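Local coordinates for hypothetical sugar ABC-transporter sugar binding protein (PDB 7BVT), which binds cyclic alpha-maltosyl-1,6-maltose and, as the family suggests, probably delivers it to an ABC transporter for uptake into the bacterial cell, at residues G143-K148 against G249-G254; Y187-D192 against P244-G249; A221-E226 against D400-A405; A230-V235 against A396-A401. All blocks are in the same frame, centred on the assembly; numbering follows the deposited sequence.

Contact 1 of 4, residues G143-K148 against G249-G254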
loop_
_atom_site.group_PDB
_atom_site.type_symbol
_atom_site.label_atom_id
_atom_site.label_comp_id
_atom_site.label_asym_id
_atom_site.label_seq_id
_atom_site.Cartn_x
_atom_site.Cartn_y
_atom_site.Cartn_z
ATOM N N GLY A 143 -1.106 4.767 -7.735
ATOM C CA GLY A 143 -1.543 5.039 -9.095
ATOM C C GLY A 143 -0.949 6.328 -9.583
ATOM O O GLY A 143 -0.255 7.032 -8.841
ATOM N N TYR A 144 -1.255 6.636 -10.816
ATOM C CA TYR A 144 -0.802 7.903 -11.436
ATOM C C TYR A 144 -1.956 8.886 -11.404
ATOM O O TYR A 144 -3.018 8.569 -11.899
ATOM C CB TYR A 144 -0.334 7.612 -12.866
ATOM C CG TYR A 144 0.111 8.822 -13.643
ATOM C CD1 TYR A 144 1.386 9.313 -13.481
ATOM C CD2 TYR A 144 -0.735 9.476 -14.518
ATOM C CE1 TYR A 144 1.842 10.439 -14.174
ATOM C CE2 TYR A 144 -0.309 10.606 -15.196
ATOM C CZ TYR A 144 0.957 11.106 -14.997
ATOM O OH TYR A 144 1.374 12.178 -15.729
ATOM N N MET A 145 -1.710 10.045 -10.840
ATOM C CA MET A 145 -2.716 11.150 -10.849
ATOM C C MET A 145 -2.116 12.337 -11.578
ATOM O O MET A 145 -0.916 12.555 -11.530
ATOM C CB MET A 145 -3.091 11.589 -9.445
ATOM C CG MET A 145 -4.075 10.755 -8.769
ATOM S SD MET A 145 -4.755 11.714 -7.351
ATOM C CE MET A 145 -5.983 10.503 -6.858
ATOM N N TYR A 146 -2.955 13.080 -12.281
ATOM C CA TYR A 146 -2.467 14.221 -13.054
ATOM C C TYR A 146 -3.507 15.323 -13.055
ATOM O O TYR A 146 -4.704 15.068 -12.854
ATOM C CB TYR A 146 -2.095 13.775 -14.462
ATOM C CG TYR A 146 -3.238 13.395 -15.352
ATOM C CD1 TYR A 146 -3.865 12.160 -15.284
ATOM C CD2 TYR A 146 -3.675 14.287 -16.339
ATOM C CE1 TYR A 146 -4.920 11.823 -16.125
ATOM C CE2 TYR A 146 -4.669 13.926 -17.222
ATOM C CZ TYR A 146 -5.333 12.715 -17.097
ATOM O OH TYR A 146 -6.359 12.398 -17.976
ATOM N N ASN A 147 -3.023 16.500 -13.404
ATOM C CA ASN A 147 -3.844 17.737 -13.425
ATOM C C ASN A 147 -4.267 17.985 -14.874
ATOM O O ASN A 147 -3.408 18.337 -15.699
ATOM C CB ASN A 147 -3.046 18.873 -12.839
ATOM C CG ASN A 147 -3.754 20.216 -12.814
ATOM O OD1 ASN A 147 -4.598 20.468 -13.664
ATOM N ND2 ASN A 147 -3.394 21.026 -11.845
ATOM N N LYS A 148 -5.558 17.829 -15.167
ATOM C CA LYS A 148 -6.013 17.907 -16.563
ATOM C C LYS A 148 -5.858 19.351 -17.053
ATOM O O LYS A 148 -5.540 19.547 -18.244
ATOM C CB LYS A 148 -7.469 17.445 -16.676
ATOM C CG LYS A 148 -7.739 16.014 -16.250
ATOM C CD LYS A 148 -9.066 15.513 -16.856
ATOM C CE LYS A 148 -9.529 14.201 -16.248
ATOM N NZ LYS A 148 -10.793 13.762 -16.879
ATOM N N GLY A 249 4.974 17.489 -3.583
ATOM C CA GLY A 249 3.757 18.180 -3.111
ATOM C C GLY A 249 3.387 19.323 -4.035
ATOM O O GLY A 249 2.265 19.871 -3.874
ATOM N N GLU A 250 4.223 19.638 -5.025
ATOM C CA GLU A 250 3.840 20.646 -6.062
ATOM C C GLU A 250 2.542 20.252 -6.781
ATOM O O GLU A 250 1.682 21.125 -7.088
ATOM C CB GLU A 250 4.975 20.885 -7.040
ATOM C CG GLU A 250 6.167 21.524 -6.411
ATOM C CD GLU A 250 5.872 22.777 -5.598
ATOM O OE1 GLU A 250 5.341 23.749 -6.197
ATOM O OE2 GLU A 250 6.163 22.764 -4.372
ATOM N N PHE A 251 2.377 18.966 -7.090
ATOM C CA PHE A 251 1.194 18.448 -7.799
ATOM C C PHE A 251 -0.027 18.706 -6.921
ATOM O O PHE A 251 -1.046 19.204 -7.425
ATOM C CB PHE A 251 1.349 16.941 -8.061
ATOM C CG PHE A 251 0.070 16.313 -8.515
ATOM C CD1 PHE A 251 -0.552 16.682 -9.695
ATOM C CD2 PHE A 251 -0.571 15.383 -7.711
ATOM C CE1 PHE A 251 -1.746 16.100 -10.081
ATOM C CE2 PHE A 251 -1.795 14.876 -8.058
ATOM C CZ PHE A 251 -2.386 15.225 -9.245
ATOM N N GLU A 252 0.084 18.351 -5.645
ATOM C CA GLU A 252 -1.062 18.411 -4.709
ATOM C C GLU A 252 -1.508 19.877 -4.508
ATOM O O GLU A 252 -2.710 20.084 -4.345
ATOM C CB GLU A 252 -0.688 17.748 -3.393
ATOM C CG GLU A 252 -0.593 16.235 -3.577
ATOM C CD GLU A 252 -0.030 15.469 -2.407
ATOM O OE1 GLU A 252 0.092 16.031 -1.322
ATOM O OE2 GLU A 252 0.304 14.306 -2.602
ATOM N N LYS A 253 -0.574 20.813 -4.607
ATOM C CA LYS A 253 -0.809 22.290 -4.544
ATOM C C LYS A 253 -1.504 22.817 -5.807
ATOM O O LYS A 253 -1.813 24.004 -5.817
ATOM C CB LYS A 253 0.520 23.042 -4.428
ATOM C CG LYS A 253 1.262 22.929 -3.109
ATOM C CD LYS A 253 2.733 23.261 -3.260
ATOM C CE LYS A 253 3.336 24.054 -2.115
ATOM N NZ LYS A 253 4.077 23.192 -1.157
ATOM N N GLY A 254 -1.701 22.015 -6.862
ATOM C CA GLY A 254 -2.167 22.507 -8.165
ATOM C C GLY A 254 -1.076 23.259 -8.892
ATOM O O GLY A 254 -1.411 24.028 -9.798
#
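Phe251 and Gly254 carry the loop 249-254 against Met145, Tyr146 and Asn147 of strand 140-147. The segment begins at Gly249, whose phi of 105° would force a side chain against the carbonyl of Trp248; its own carbonyl takes the backbone N-H of Lys253, while Asp185 accepts the N-H groups of Gly249 and Phe251. The ring of Phe251 makes most of the contact with the strand. With CG anti to the backbone N (chi1 168°), it is carried to the strand, where Phe251 CZ lies 3.7 Å from Met145 CB. Further round the rim, Phe251 CE1 is 3.5 Å from Tyr146 C and meets the backbone N of Asn147 in the ring plane, while Met145 O lies over one face. Phe275 adds an edge-to-face partner to Phe251. A flat hydrocarbon suits a place bordered so largely by peptide groups, since it needs no polar partner there. Met145 directs only its root at the ring; its extended thioether end leaves to pack on helix 264-271. Gly254 closes a type I turn through its N-H to Phe251 O (2.9 Å from N to O), and its phi of 73° is easiest for a residue without CB. Asn147 ND2 approaches Gly254 O only to 4.1 Å, which makes packing and no hydrogen bond. Its OD1 is engaged as the N-cap of helix 148-153, accepting from Leu150 N. The loop thus packs by an aromatic side chain on a strand of the mixed sheet, consistent with the type II solute-binding-protein fold of this family.

Contact 2 of 4, residues Y187-D192 against P244-G249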
loop_
_atom_site.group_PDB
_atom_site.type_symbol
_atom_site.label_atom_id
_atom_site.label_comp_id
_atom_site.label_asym_id
_atom_site.label_seq_id
_atom_site.Cartn_x
_atom_site.Cartn_y
_atom_site.Cartn_z
ATOM N N TYR A 187 8.943 11.378 -5.042
ATOM C CA TYR A 187 9.037 11.366 -3.569
ATOM C C TYR A 187 10.500 11.118 -3.233
ATOM O O TYR A 187 10.913 9.974 -3.083
ATOM C CB TYR A 187 8.054 10.352 -2.984
ATOM C CG TYR A 187 7.610 10.679 -1.588
ATOM C CD1 TYR A 187 8.513 10.637 -0.526
ATOM C CD2 TYR A 187 6.309 11.066 -1.334
ATOM C CE1 TYR A 187 8.127 10.966 0.757
ATOM C CE2 TYR A 187 5.904 11.384 -0.046
ATOM C CZ TYR A 187 6.822 11.336 0.994
ATOM O OH TYR A 187 6.462 11.668 2.274
ATOM N N THR A 188 11.306 12.191 -3.177
ATOM C CA THR A 188 12.773 12.066 -3.238
ATOM C C THR A 188 13.434 12.225 -1.868
ATOM O O THR A 188 14.628 11.990 -1.854
ATOM C CB THR A 188 13.383 13.102 -4.187
ATOM O OG1 THR A 188 13.030 14.416 -3.760
ATOM C CG2 THR A 188 12.926 12.966 -5.619
ATOM N N GLN A 189 12.707 12.581 -0.806
ATOM C CA GLN A 189 13.343 12.685 0.533
ATOM C C GLN A 189 12.896 11.558 1.479
ATOM O O GLN A 189 11.676 11.325 1.657
ATOM C CB GLN A 189 13.045 14.048 1.129
ATOM C CG GLN A 189 13.666 15.154 0.292
ATOM C CD GLN A 189 13.386 16.493 0.923
ATOM O OE1 GLN A 189 12.394 17.137 0.608
ATOM N NE2 GLN A 189 14.202 16.838 1.907
ATOM N N ALA A 190 13.885 10.904 2.081
ATOM C CA ALA A 190 13.680 9.762 3.013
ATOM C C ALA A 190 12.763 10.171 4.180
ATOM O O ALA A 190 11.890 9.392 4.539
ATOM C CB ALA A 190 15.021 9.242 3.456
ATOM N N GLY A 191 12.931 11.346 4.772
ATOM C CA GLY A 191 12.173 11.656 6.002
ATOM C C GLY A 191 12.477 10.663 7.131
ATOM O O GLY A 191 13.558 10.031 7.130
ATOM N N ASP A 192 11.566 10.567 8.097
ATOM C CA ASP A 192 11.755 9.811 9.358
ATOM C C ASP A 192 11.870 8.311 9.073
ATOM O O ASP A 192 12.744 7.703 9.667
ATOM C CB ASP A 192 10.595 10.036 10.331
ATOM C CG ASP A 192 10.584 11.419 10.964
ATOM O OD1 ASP A 192 11.685 12.039 11.057
ATOM O OD2 ASP A 192 9.470 11.873 11.337
ATOM N N PRO A 244 11.856 17.977 -9.910
ATOM C CA PRO A 244 12.960 18.463 -9.104
ATOM C C PRO A 244 13.135 17.668 -7.820
ATOM O O PRO A 244 12.190 17.213 -7.239
ATOM C CB PRO A 244 12.598 19.933 -8.813
ATOM C CG PRO A 244 11.729 20.310 -9.986
ATOM C CD PRO A 244 10.921 19.058 -10.282
ATOM N N TYR A 245 14.373 17.636 -7.363
ATOM C CA TYR A 245 14.750 17.074 -6.048
ATOM C C TYR A 245 14.147 17.896 -4.921
ATOM O O TYR A 245 14.115 19.150 -5.001
ATOM C CB TYR A 245 16.271 17.005 -5.900
ATOM C CG TYR A 245 16.674 16.598 -4.502
ATOM C CD1 TYR A 245 16.328 15.356 -4.005
ATOM C CD2 TYR A 245 17.368 17.462 -3.667
ATOM C CE1 TYR A 245 16.702 14.962 -2.727
ATOM C CE2 TYR A 245 17.717 17.099 -2.374
ATOM C CZ TYR A 245 17.410 15.836 -1.910
ATOM O OH TYR A 245 17.753 15.491 -0.627
ATOM N N ALA A 246 13.658 17.211 -3.889
ATOM C CA ALA A 246 13.117 17.821 -2.648
ATOM C C ALA A 246 11.978 18.804 -2.965
ATOM O O ALA A 246 11.867 19.880 -2.310
ATOM C CB ALA A 246 14.254 18.464 -1.874
ATOM N N LYS A 247 11.087 18.441 -3.873
ATOM C CA LYS A 247 9.933 19.281 -4.295
ATOM C C LYS A 247 8.658 18.446 -4.317
ATOM O O LYS A 247 7.762 18.756 -5.092
ATOM C CB LYS A 247 10.190 19.886 -5.680
ATOM C CG LYS A 247 11.217 21.016 -5.704
ATOM C CD LYS A 247 10.929 22.139 -4.736
ATOM C CE LYS A 247 9.567 22.756 -4.936
ATOM N NZ LYS A 247 9.459 24.055 -4.225
ATOM N N TRP A 248 8.554 17.428 -3.476
ATOM C CA TRP A 248 7.281 16.668 -3.362
ATOM C C TRP A 248 6.155 17.637 -3.001
ATOM O O TRP A 248 6.381 18.499 -2.150
ATOM C CB TRP A 248 7.380 15.530 -2.339
ATOM C CG TRP A 248 6.064 14.827 -2.196
ATOM C CD1 TRP A 248 5.119 14.979 -1.219
ATOM C CD2 TRP A 248 5.493 13.929 -3.153
ATOM N NE1 TRP A 248 4.006 14.211 -1.485
ATOM C CE2 TRP A 248 4.205 13.576 -2.692
ATOM C CE3 TRP A 248 5.946 13.384 -4.355
ATOM C CZ2 TRP A 248 3.395 12.663 -3.376
ATOM C CZ3 TRP A 248 5.126 12.523 -5.052
ATOM C CH2 TRP A 248 3.881 12.144 -4.555
ATOM N N GLY A 249 4.974 17.489 -3.583
ATOM C CA GLY A 249 3.757 18.180 -3.111
ATOM C C GLY A 249 3.387 19.323 -4.035
ATOM O O GLY A 249 2.265 19.871 -3.874
HETATM O O HOH W 1 11.122 15.764 -5.160
HETATM O O HOH W 2 10.213 16.900 -0.845
#
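This is a loop-to-loop contact at the protein surface beside the sugar pocket, partly aromatic and partly bridged by water; segment 187-192 lies between helices 165-179 and 195-207, and segment 244-249 between helix 225-239 and strand 258-262. Tyr187 lays CD2 over the centre of the indole, 3.5 Å from Trp248 CD2. The two planes are inclined at 43°, so the rings meet obliquely. Segment 244-249 bends in a type II turn from Pro244 to Lys247, and water bridges its two ends: Thr188 OG1 donates to that water (2.7 Å), which donates to Pro244 O and accepts from Lys247 N. OG1 is put there by a chi1 of 58°, between the backbone N and the carbonyl carbon. A second water gives a proton to Gln189 OE1 at 2.6 Å and takes the N-H of Trp248, while Gln189 OE1 rests 3.4 Å from Ala246 CB, the short alanine letting the amide come this close. Tyr245 brings CD1 to Thr188 and spends its hydroxyl on Glu389. Replacing Trp248 by a serine is likely to deprive Tyr187 of the indole face that its CD2 rests on, leaving the phenol freer to turn. Tyr187 touches the bound glucose, so the chemistry implies an aromatic sugar contact backed by an indole, with the adjoining loops joined through two bridging waters.

Contact 3 of 4, residues A221-E226 against D400-A405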
loop_
_atom_site.group_PDB
_atom_site.type_symbol
_atom_site.label_atom_id
_atom_site.label_comp_id
_atom_site.label_asym_id
_atom_site.label_seq_id
_atom_site.Cartn_x
_atom_site.Cartn_y
_atom_site.Cartn_z
ATOM N N ALA A 221 18.136 -7.599 -3.507
ATOM C CA ALA A 221 18.020 -8.193 -4.847
ATOM C C ALA A 221 17.954 -7.111 -5.940
ATOM O O ALA A 221 17.806 -7.498 -7.091
ATOM C CB ALA A 221 16.832 -9.098 -4.895
ATOM N N PHE A 222 18.071 -5.840 -5.588
ATOM C CA PHE A 222 17.766 -4.714 -6.513
ATOM C C PHE A 222 19.028 -4.184 -7.227
ATOM O O PHE A 222 18.911 -3.246 -8.016
ATOM C CB PHE A 222 17.111 -3.573 -5.735
ATOM C CG PHE A 222 17.864 -3.130 -4.503
ATOM C CD1 PHE A 222 19.085 -2.468 -4.614
ATOM C CD2 PHE A 222 17.401 -3.425 -3.222
ATOM C CE1 PHE A 222 19.791 -2.094 -3.478
ATOM C CE2 PHE A 222 18.109 -3.049 -2.090
ATOM C CZ PHE A 222 19.311 -2.409 -2.217
ATOM N N ASN A 223 20.228 -4.674 -6.931
ATOM C CA ASN A 223 21.471 -4.102 -7.517
ATOM C C ASN A 223 21.765 -4.833 -8.809
ATOM O O ASN A 223 22.660 -5.678 -8.885
ATOM C CB ASN A 223 22.625 -4.089 -6.515
ATOM C CG ASN A 223 23.804 -3.302 -7.047
ATOM O OD1 ASN A 223 23.684 -2.546 -8.022
ATOM N ND2 ASN A 223 24.944 -3.437 -6.387
ATOM N N THR A 224 20.960 -4.528 -9.810
ATOM C CA THR A 224 20.783 -5.289 -11.042
ATOM C C THR A 224 20.582 -4.296 -12.175
ATOM O O THR A 224 20.359 -3.128 -11.928
ATOM C CB THR A 224 19.559 -6.187 -10.947
ATOM O OG1 THR A 224 18.430 -5.330 -10.703
ATOM C CG2 THR A 224 19.704 -7.217 -9.848
ATOM N N PRO A 225 20.621 -4.750 -13.435
ATOM C CA PRO A 225 20.301 -3.842 -14.539
ATOM C C PRO A 225 18.894 -3.265 -14.363
ATOM O O PRO A 225 18.682 -2.141 -14.767
ATOM C CB PRO A 225 20.406 -4.770 -15.746
ATOM C CG PRO A 225 21.470 -5.781 -15.318
ATOM C CD PRO A 225 21.162 -6.052 -13.873
ATOM N N GLU A 226 17.985 -4.059 -13.778
ATOM C CA GLU A 226 16.566 -3.647 -13.631
ATOM C C GLU A 226 16.540 -2.529 -12.611
ATOM O O GLU A 226 15.827 -1.512 -12.799
ATOM C CB GLU A 226 15.677 -4.811 -13.218
ATOM C CG GLU A 226 15.548 -5.856 -14.286
ATOM C CD GLU A 226 16.738 -6.803 -14.466
ATOM O OE1 GLU A 226 17.655 -6.846 -13.611
ATOM O OE2 GLU A 226 16.720 -7.504 -15.482
ATOM N N ASP A 400 26.812 3.823 -7.989
ATOM C CA ASP A 400 27.392 3.891 -6.619
ATOM C C ASP A 400 26.267 3.884 -5.577
ATOM O O ASP A 400 26.447 3.271 -4.497
ATOM C CB ASP A 400 28.275 5.115 -6.419
ATOM C CG ASP A 400 29.609 5.075 -7.133
ATOM O OD1 ASP A 400 30.033 4.002 -7.565
ATOM O OD2 ASP A 400 30.200 6.151 -7.198
ATOM N N ALA A 401 25.108 4.477 -5.884
ATOM C CA ALA A 401 24.003 4.539 -4.899
ATOM C C ALA A 401 23.402 3.132 -4.798
ATOM O O ALA A 401 23.019 2.700 -3.687
ATOM C CB ALA A 401 23.004 5.617 -5.288
ATOM N N LEU A 402 23.286 2.381 -5.887
ATOM C CA LEU A 402 22.706 1.028 -5.781
ATOM C C LEU A 402 23.658 0.088 -5.022
ATOM O O LEU A 402 23.167 -0.761 -4.256
ATOM C CB LEU A 402 22.345 0.448 -7.147
ATOM C CG LEU A 402 21.075 1.055 -7.736
ATOM C CD1 LEU A 402 21.035 0.849 -9.212
ATOM C CD2 LEU A 402 19.840 0.461 -7.064
ATOM N N ASP A 403 24.952 0.240 -5.268
ATOM C CA ASP A 403 25.967 -0.516 -4.506
ATOM C C ASP A 403 25.852 -0.145 -3.023
ATOM O O ASP A 403 25.833 -1.098 -2.197
ATOM C CB ASP A 403 27.370 -0.151 -4.994
ATOM C CG ASP A 403 27.854 -0.793 -6.280
ATOM O OD1 ASP A 403 27.217 -1.795 -6.802
ATOM O OD2 ASP A 403 28.952 -0.312 -6.753
ATOM N N ALA A 404 25.790 1.124 -2.679
ATOM C CA ALA A 404 25.726 1.605 -1.280
ATOM C C ALA A 404 24.423 1.116 -0.649
ATOM O O ALA A 404 24.428 0.579 0.474
ATOM C CB ALA A 404 25.895 3.083 -1.197
ATOM N N ALA A 405 23.302 1.230 -1.371
ATOM C CA ALA A 405 22.007 0.773 -0.844
ATOM C C ALA A 405 22.034 -0.734 -0.577
ATOM O O ALA A 405 21.513 -1.145 0.454
ATOM C CB ALA A 405 20.892 1.132 -1.798
#
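The Phe222 ring meets helix 398-415 with its edge: Leu402 O and Ala405 C both lie in the ring plane, with Phe222 CZ 3.6 Å from Ala405 C. Phe222 CE1 reaches Ala405 CB at 3.8 Å and its CD1 reaches Leu402 CD2 at 3.9 Å. Alanine suits this place, its lone methyl allowing the ring edge to come close to the helix backbone. A pair of flat polar groups lies beside it. Asn223 ND2 donates to Asp403 OD1 at 2.8 Å with an N-H...O angle of 167°; the oxygen lies nearly in the amide plane and offers its anti lone pair, while the amide and carboxylate planes stand 73° apart. Asn223 reaches out with CG anti to its N (chi1 -171°), which also lays OD1 against Leu402 CB, 3.4 Å away. ND2 further donates to Glu406, so one amide nitrogen serves two carboxylates and may ease their mutual repulsion. Asn223 centres an inverse gamma turn, and Thr224 follows as N-cap of helix 225-239, accepting from Gly227 N. Around the contact, Leu402 packs on Ala228 and Leu231 of helix 225-239. Ala405 touches Glu387 and Ile388 of helix 377-392, the helix whose Phe384 meets Phe222 edge-to-face.

Contact 4 of 4, residues A230-V235 against A396-A401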
loop_
_atom_site.group_PDB
_atom_site.type_symbol
_atom_site.label_atom_id
_atom_site.label_comp_id
_atom_site.label_asym_id
_atom_site.label_seq_id
_atom_site.Cartn_x
_atom_site.Cartn_y
_atom_site.Cartn_z
ATOM N N ALA A 230 15.408 1.497 -13.163
ATOM C CA ALA A 230 14.416 2.230 -12.353
ATOM C C ALA A 230 15.075 3.463 -11.745
ATOM O O ALA A 230 14.465 4.542 -11.723
ATOM C CB ALA A 230 13.790 1.327 -11.291
ATOM N N LEU A 231 16.267 3.335 -11.153
ATOM C CA LEU A 231 16.921 4.528 -10.538
ATOM C C LEU A 231 17.358 5.541 -11.619
ATOM O O LEU A 231 17.277 6.758 -11.369
ATOM C CB LEU A 231 18.092 4.083 -9.645
ATOM C CG LEU A 231 18.752 5.242 -8.878
ATOM C CD1 LEU A 231 17.764 6.043 -8.065
ATOM C CD2 LEU A 231 19.903 4.736 -7.995
ATOM N N GLN A 232 17.776 5.087 -12.791
ATOM C CA GLN A 232 18.172 6.005 -13.898
ATOM C C GLN A 232 16.945 6.788 -14.349
ATOM O O GLN A 232 17.074 7.984 -14.689
ATOM C CB GLN A 232 18.740 5.212 -15.064
ATOM C CG GLN A 232 19.397 6.115 -16.110
ATOM C CD GLN A 232 20.623 6.793 -15.538
ATOM O OE1 GLN A 232 21.594 6.113 -15.124
ATOM N NE2 GLN A 232 20.607 8.120 -15.489
ATOM N N TYR A 233 15.770 6.172 -14.268
ATOM C CA TYR A 233 14.500 6.878 -14.599
ATOM C C TYR A 233 14.294 8.061 -13.650
ATOM O O TYR A 233 14.000 9.188 -14.105
ATOM C CB TYR A 233 13.336 5.896 -14.551
ATOM C CG TYR A 233 11.912 6.361 -14.713
ATOM C CD1 TYR A 233 11.501 7.153 -15.762
ATOM C CD2 TYR A 233 10.941 5.800 -13.911
ATOM C CE1 TYR A 233 10.168 7.461 -15.956
ATOM C CE2 TYR A 233 9.592 6.073 -14.094
ATOM C CZ TYR A 233 9.211 6.892 -15.140
ATOM O OH TYR A 233 7.885 7.122 -15.360
ATOM N N TRP A 234 14.343 7.792 -12.344
ATOM C CA TRP A 234 14.264 8.864 -11.339
ATOM C C TRP A 234 15.334 9.922 -11.639
ATOM O O TRP A 234 15.015 11.106 -11.616
ATOM C CB TRP A 234 14.378 8.343 -9.895
ATOM C CG TRP A 234 13.136 7.638 -9.418
ATOM C CD1 TRP A 234 12.408 6.671 -10.079
ATOM C CD2 TRP A 234 12.523 7.769 -8.143
ATOM N NE1 TRP A 234 11.349 6.261 -9.313
ATOM C CE2 TRP A 234 11.378 6.941 -8.134
ATOM C CE3 TRP A 234 12.771 8.572 -7.036
ATOM C CZ2 TRP A 234 10.560 6.834 -7.021
ATOM C CZ3 TRP A 234 11.952 8.483 -5.935
ATOM C CH2 TRP A 234 10.828 7.647 -5.941
ATOM N N VAL A 235 16.575 9.507 -11.833
ATOM C CA VAL A 235 17.678 10.511 -11.930
ATOM C C VAL A 235 17.505 11.326 -13.218
ATOM O O VAL A 235 17.721 12.562 -13.195
ATOM C CB VAL A 235 19.049 9.834 -11.841
ATOM C CG1 VAL A 235 20.172 10.789 -12.211
ATOM C CG2 VAL A 235 19.255 9.264 -10.451
ATOM N N ALA A 396 25.679 11.222 -5.643
ATOM C CA ALA A 396 26.232 9.910 -6.019
ATOM C C ALA A 396 25.749 9.512 -7.400
ATOM O O ALA A 396 24.636 9.967 -7.787
ATOM C CB ALA A 396 25.821 8.838 -5.023
ATOM N N SER A 397 26.482 8.630 -8.057
ATOM C CA SER A 397 26.050 8.038 -9.340
ATOM C C SER A 397 24.973 6.994 -9.071
ATOM O O SER A 397 24.857 6.489 -7.951
ATOM C CB SER A 397 27.148 7.454 -10.182
ATOM O OG SER A 397 27.717 6.336 -9.562
ATOM N N VAL A 398 24.175 6.708 -10.081
ATOM C CA VAL A 398 23.187 5.593 -10.012
ATOM C C VAL A 398 23.908 4.298 -9.565
ATOM O O VAL A 398 23.444 3.589 -8.645
ATOM C CB VAL A 398 22.557 5.444 -11.403
ATOM C CG1 VAL A 398 21.863 4.103 -11.554
ATOM C CG2 VAL A 398 21.651 6.644 -11.718
ATOM N N ASP A 399 25.016 3.942 -10.210
ATOM C CA ASP A 399 25.734 2.678 -9.884
ATOM C C ASP A 399 26.268 2.701 -8.445
ATOM O O ASP A 399 26.113 1.663 -7.735
ATOM C CB ASP A 399 26.870 2.459 -10.872
ATOM C CG ASP A 399 26.371 1.924 -12.194
ATOM O OD1 ASP A 399 25.138 1.766 -12.337
ATOM O OD2 ASP A 399 27.218 1.650 -13.066
ATOM N N ASP A 400 26.812 3.823 -7.989
ATOM C CA ASP A 400 27.392 3.891 -6.619
ATOM C C ASP A 400 26.267 3.884 -5.577
ATOM O O ASP A 400 26.447 3.271 -4.497
ATOM C CB ASP A 400 28.275 5.115 -6.419
ATOM C CG ASP A 400 29.609 5.075 -7.133
ATOM O OD1 ASP A 400 30.033 4.002 -7.565
ATOM O OD2 ASP A 400 30.200 6.151 -7.198
ATOM N N ALA A 401 25.108 4.477 -5.884
ATOM C CA ALA A 401 24.003 4.539 -4.899
ATOM C C ALA A 401 23.402 3.132 -4.798
ATOM O O ALA A 401 23.019 2.700 -3.687
ATOM C CB ALA A 401 23.004 5.617 -5.288
#
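Two helices of the binding-protein fold pack here, with Val398 in the first turn of the last helix, 398-415, set among Leu231, Gln232 and Val235 of helix 225-239. The CA atoms of Gln232 and Val398 are 6.4 Å apart, a close approach at which a short beta-branched residue suits the interface. Val398 holds CG1 anti to its backbone N (chi1 163°), and its two methyls divide the work. Val398 CG2 touches Val235 CG2 at 3.8 Å, while CG1 faces Leu231 CD2. That same methyl, Leu231 CD2, lies 3.8 Å from Val398 O and also reaches Ala401 CB, nearly one helical turn further on, at 4.2 Å. Leucine is long enough to span both positions, and alanine small enough to receive it. On the rim, Gln232 crosses Val398 at about a right angle. Its chain bends at chi2 (66°), folding the amide back so that Gln232 OE1 sits 3.4 Å from Val398 CG2 and NE2 donates to Asp236 of its own helix. With a glycine in place of Gln232, one side of the valine would probably lose its cover and Asp236 this amide donor. Leu231 also packs on Ile388 and Leu392 of helix 377-392 and Phe201 of helix 195-207, so the contact forms one edge of a larger apolar core. The helix start that presents Val398 is itself capped: Ser397, the N-cap residue, turns away from helix 225-239 and accepts the N-H of Asp400 at OG, 3.1 Å from Asp400 N to Ser397 OG, with an angle of 156°.

Overall arrangement
Contacts 3 and 4 are successive parts of one interface, made by helix 225-239 and the residues leading into it against helix 398-415: their centres are 8 Å apart, they share Asp400 and Ala401, and Leu402 CG meets Leu231 CD2 at 3.9 Å. Contact 2 touches contact 4 where Tyr187 O packs on Trp234 CZ3 at 3.4 Å, linking that interface to the sugar pocket, since the Tyr187 side chain is about 4 Å from a bound glucose. Contacts 1 and 2 overlap at Gly249, with centres 15 Å apart, so one continuous loop, 244-254, serves both; the side chain of Met145 is about 10 Å from a bound glucose. Contact 3 is remote from contact 1, about 29 Å between centres.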